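Xylooligosaccharide oxidase (Myceliophthora thermophila, PDB 5L6G) oxidises the C1 hydroxyl of xylooligosaccharides and related sugars to lactones, using bicovalently bound FAD and reducing molecular oxygen to hydrogen peroxide. Local coordinates at residues H176-A179 with V180-I183; H287-A290 with S291-K294. All coordinates share one frame; numbering follows the deposited sequence.

Contact 1 of 2, residues H176-A179 with V180-I183. With XYP (beta-D-xylopyranose), chain J.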
# COMPACT_ATOMS: atom_id res chain seq x y z
N HIS A 176 11.57 10.54 -1.16
CA HIS A 176 11.92 9.96 0.14
C HIS A 176 11.64 8.46 0.32
O HIS A 176 11.90 7.90 1.39
CB HIS A 176 11.17 10.73 1.25
CG HIS A 176 11.58 12.16 1.39
ND1 HIS A 176 12.85 12.53 1.77
CD2 HIS A 176 10.88 13.31 1.25
CE1 HIS A 176 12.93 13.85 1.84
NE2 HIS A 176 11.74 14.35 1.52
N GLY A 177 11.15 7.80 -0.71
CA GLY A 177 11.02 6.36 -0.64
C GLY A 177 9.66 5.90 -0.19
O GLY A 177 8.68 6.65 -0.21
N LEU A 178 9.58 4.64 0.17
CA LEU A 178 8.31 4.04 0.53
C LEU A 178 8.15 4.15 2.04
O LEU A 178 9.12 4.39 2.74
CB LEU A 178 8.28 2.57 0.11
CG LEU A 178 8.45 2.30 -1.38
CD1 LEU A 178 8.56 0.81 -1.65
CD2 LEU A 178 7.29 2.91 -2.16
N ALA A 179 6.93 3.95 2.53
CA ALA A 179 6.69 3.93 3.98
C ALA A 179 7.59 2.90 4.67
O ALA A 179 8.14 3.18 5.74
CB ALA A 179 5.22 3.65 4.28
N VAL A 180 7.72 1.73 4.05
CA VAL A 180 8.56 0.65 4.56
C VAL A 180 10.02 1.09 4.78
O VAL A 180 10.71 0.58 5.66
CB VAL A 180 8.50 -0.58 3.64
CG1 VAL A 180 9.24 -0.36 2.33
CG2 VAL A 180 9.06 -1.79 4.35
N ASP A 181 10.46 2.06 4.02
CA ASP A 181 11.83 2.57 4.14
C ASP A 181 12.09 3.43 5.35
O ASP A 181 13.25 3.75 5.66
CB ASP A 181 12.18 3.35 2.87
CG ASP A 181 12.16 2.47 1.65
OD1 ASP A 181 12.60 1.31 1.78
OD2 ASP A 181 11.72 2.92 0.57
N TRP A 182 11.03 3.84 6.04
CA TRP A 182 11.19 4.68 7.22
C TRP A 182 11.09 3.88 8.51
O TRP A 182 11.32 4.41 9.60
CB TRP A 182 10.21 5.85 7.13
CG TRP A 182 10.63 6.67 6.04
CD1 TRP A 182 10.31 6.51 4.74
CD2 TRP A 182 11.59 7.72 6.10
NE1 TRP A 182 11.00 7.41 3.97
CE2 TRP A 182 11.78 8.17 4.79
CE3 TRP A 182 12.31 8.32 7.14
CZ2 TRP A 182 12.64 9.22 4.48
CZ3 TRP A 182 13.15 9.36 6.84
CH2 TRP A 182 13.32 9.80 5.52
N ILE A 183 10.80 2.59 8.39
CA ILE A 183 10.80 1.73 9.56
C ILE A 183 12.24 1.54 10.02
O ILE A 183 13.11 1.12 9.25
CB ILE A 183 10.16 0.36 9.29
CG1 ILE A 183 8.70 0.53 8.86
CG2 ILE A 183 10.28 -0.50 10.54
CD1 ILE A 183 8.05 -0.76 8.39
O1 XYP J . 16.02 8.89 1.04
C1 XYP J . 16.15 7.69 1.81
C2 XYP J . 16.42 8.04 3.28
C3 XYP J . 16.39 6.80 4.17
C4 XYP J . 15.16 5.95 3.86
C5 XYP J . 15.03 5.68 2.36
O2 XYP J . 17.70 8.68 3.35
O3 XYP J . 16.39 7.16 5.56
O4 XYP J . 15.25 4.71 4.58
O5 XYP J . 14.95 6.92 1.68

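Contact 2 of 2, residues H287-A290 with S291-K294. With NAG (2-acetamido-2-deoxy-beta-D-glucopyranose), chain G.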
# COMPACT_ATOMS: atom_id res chain seq x y z
N HIS A 287 8.12 19.20 -3.98
CA HIS A 287 8.60 19.63 -2.68
C HIS A 287 9.44 20.90 -2.80
O HIS A 287 10.67 20.87 -2.77
CB HIS A 287 9.39 18.51 -2.01
CG HIS A 287 8.55 17.34 -1.63
ND1 HIS A 287 8.70 16.69 -0.43
CD2 HIS A 287 7.52 16.73 -2.27
CE1 HIS A 287 7.83 15.71 -0.35
NE2 HIS A 287 7.10 15.70 -1.45
N GLY A 288 8.72 22.00 -2.93
CA GLY A 288 9.30 23.32 -3.17
C GLY A 288 8.16 24.24 -3.56
O GLY A 288 7.00 23.83 -3.60
N ASN A 289 8.48 25.50 -3.83
CA ASN A 289 7.46 26.50 -4.11
C ASN A 289 7.09 26.49 -5.59
O ASN A 289 7.65 25.71 -6.36
CB ASN A 289 7.92 27.89 -3.64
CG ASN A 289 9.24 28.31 -4.25
OD1 ASN A 289 9.53 27.97 -5.40
ND2 ASN A 289 10.05 29.06 -3.49
N ALA A 290 6.15 27.34 -5.99
CA ALA A 290 5.58 27.28 -7.33
C ALA A 290 6.58 27.68 -8.40
O ALA A 290 6.59 27.09 -9.48
CB ALA A 290 4.32 28.13 -7.43
N SER A 291 7.41 28.69 -8.12
CA SER A 291 8.41 29.13 -9.11
C SER A 291 9.44 28.04 -9.35
O SER A 291 9.90 27.86 -10.48
CB SER A 291 9.09 30.44 -8.67
OG SER A 291 9.44 30.39 -7.30
N ALA A 292 9.79 27.29 -8.31
CA ALA A 292 10.76 26.21 -8.43
C ALA A 292 10.16 25.06 -9.25
O ALA A 292 10.82 24.49 -10.12
CB ALA A 292 11.21 25.74 -7.06
N LEU A 293 8.89 24.74 -8.98
CA LEU A 293 8.18 23.75 -9.79
C LEU A 293 8.16 24.12 -11.28
O LEU A 293 8.49 23.30 -12.13
CB LEU A 293 6.73 23.60 -9.30
CG LEU A 293 5.78 22.90 -10.28
CD1 LEU A 293 6.21 21.46 -10.46
CD2 LEU A 293 4.34 22.99 -9.82
N LYS A 294 7.76 25.36 -11.58
CA LYS A 294 7.60 25.78 -12.96
C LYS A 294 8.89 25.57 -13.74
O LYS A 294 8.88 25.06 -14.86
CB LYS A 294 7.18 27.26 -13.03
CG LYS A 294 5.75 27.53 -12.56
CD LYS A 294 5.46 29.03 -12.53
CE LYS A 294 4.06 29.32 -11.99
NZ LYS A 294 2.99 29.04 -12.99
C1 NAG G . 11.34 29.52 -3.95
C2 NAG G . 11.62 30.89 -3.31
C3 NAG G . 13.05 31.36 -3.55
C4 NAG G . 14.05 30.26 -3.23
C5 NAG G . 13.66 28.96 -3.93
C6 NAG G . 14.57 27.81 -3.51
C7 NAG G . 9.72 32.40 -2.98
C8 NAG G . 8.76 33.40 -3.57
N2 NAG G . 10.65 31.87 -3.78
O3 NAG G . 13.33 32.43 -2.68
O4 NAG G . 15.32 30.69 -3.65
O5 NAG G . 12.34 28.61 -3.58
O6 NAG G . 14.54 26.80 -4.49
O7 NAG G . 9.63 32.12 -1.78

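Contact 1 of 2, residues H176-A179 with V180-I183
The indole of Trp-182 presents its edge to the backbone of His-176 and Leu-178, while a bound beta-D-xylopyranose lies over one of its faces, with sugar C4 4.1 Å above the plane and offset toward the rim. At the edge, NE1 donates to His-176 O over 2.8 Å, the acceptor lying close to the ring plane, and Leu-178 O sits 3.1 Å from CD1. Phe-228 meets this indole edge-to-face and also stacks on the His-176 ring. The motif is a pair of overlapping type I beta turns in the FAD-binding domain, leading into strand 183-189: Asp-181 N bonds to Leu-178 O and Trp-182 N to Ala-179 O, each at 3.0 Å.

A side-chain bond braces the first turn in the reverse direction. With its CG beside the backbone N (chi1 -63°), Asp-181 brings OD2 back to Leu-178 N at 2.8 Å, a nearly straight bond (167°) that meets the anti side of the carboxylate, somewhat out of its plane; OD1 forms a salt bridge with Arg-402. A leucine in place of Trp-182 would probably leave His-176 O without its indole donor and strip the sugar of the flat surface beside it. Beside that carboxylate, Leu-178 CB packs against Val-180 CG1 at 3.8 Å.

Contact 2 of 2, residues H287-A290 with S291-K294
An N-cap that is also a glycosylation site starts helix 290-304: Asn-289, the first residue of an Asn-Ala-Ser sequon, divides the two ends of its amide between the helix and a sugar. OD1 accepts from Ala-292 N over 3.0 Å, with the donor nearly along the C=O axis (171°), which caps an N-H of the first turn. ND2 is joined covalently to C1 of an N-acetylglucosamine at 1.4 Å. The torsion that makes this possible sets CG between the backbone N and the carbonyl carbon (chi1 56°), folding the amide back over the start of the helix.

Ser-291 OG comes within 3.1 Å of the same OD1, though the hydroxyl could instead turn its proton to a different acceptor. The capping oxygen also lies against the Ala-292 methyl, with OD1 and CB 3.2 Å apart. With the amide gripped through OD1, the sugar-bearing nitrogen is directed off the helix end.

Regular helical bonding follows at once. Leu-293 N reaches Asn-289 O at 3.1 Å, and Lys-294 N reaches Ala-290 O at 3.0 Å. The aliphatic start of the lysine side chain runs alongside that last carbonyl, its CG 3.2 Å from Ala-290 O.

Glu-313 of strand 308-314 accepts from Ala-290 N, and Val-311 of the same strand touches the Ala-290 side chain. Leu-293 turns inward onto Thr-235 and Tyr-237 of strand 234-240 and Tyr-286 of strand 280-286, seating the helix on the eight-stranded antiparallel sheet.

Contact 1 comes first along the chain and closes before contact 2 opens; their centres are 24 Å apart. Residues 176-183 belong to the FAD-binding domain, in the interior, and run into strand 183-189 of the six-stranded antiparallel sheet. Residues 287-294 lie at the surface, where strand 280-286 of the separate eight-stranded sheet gives way to helix 290-304. The two nevertheless meet through histidine rings, His-176 CD2 packing 4.2 Å from His-287 CE1, and His-287 NE2 also bonds to Phe-171 O, just ahead of helix 173-176. One contact thus lies beside bound sugar near the flavin, the other at a glycosylated helix start on the surface.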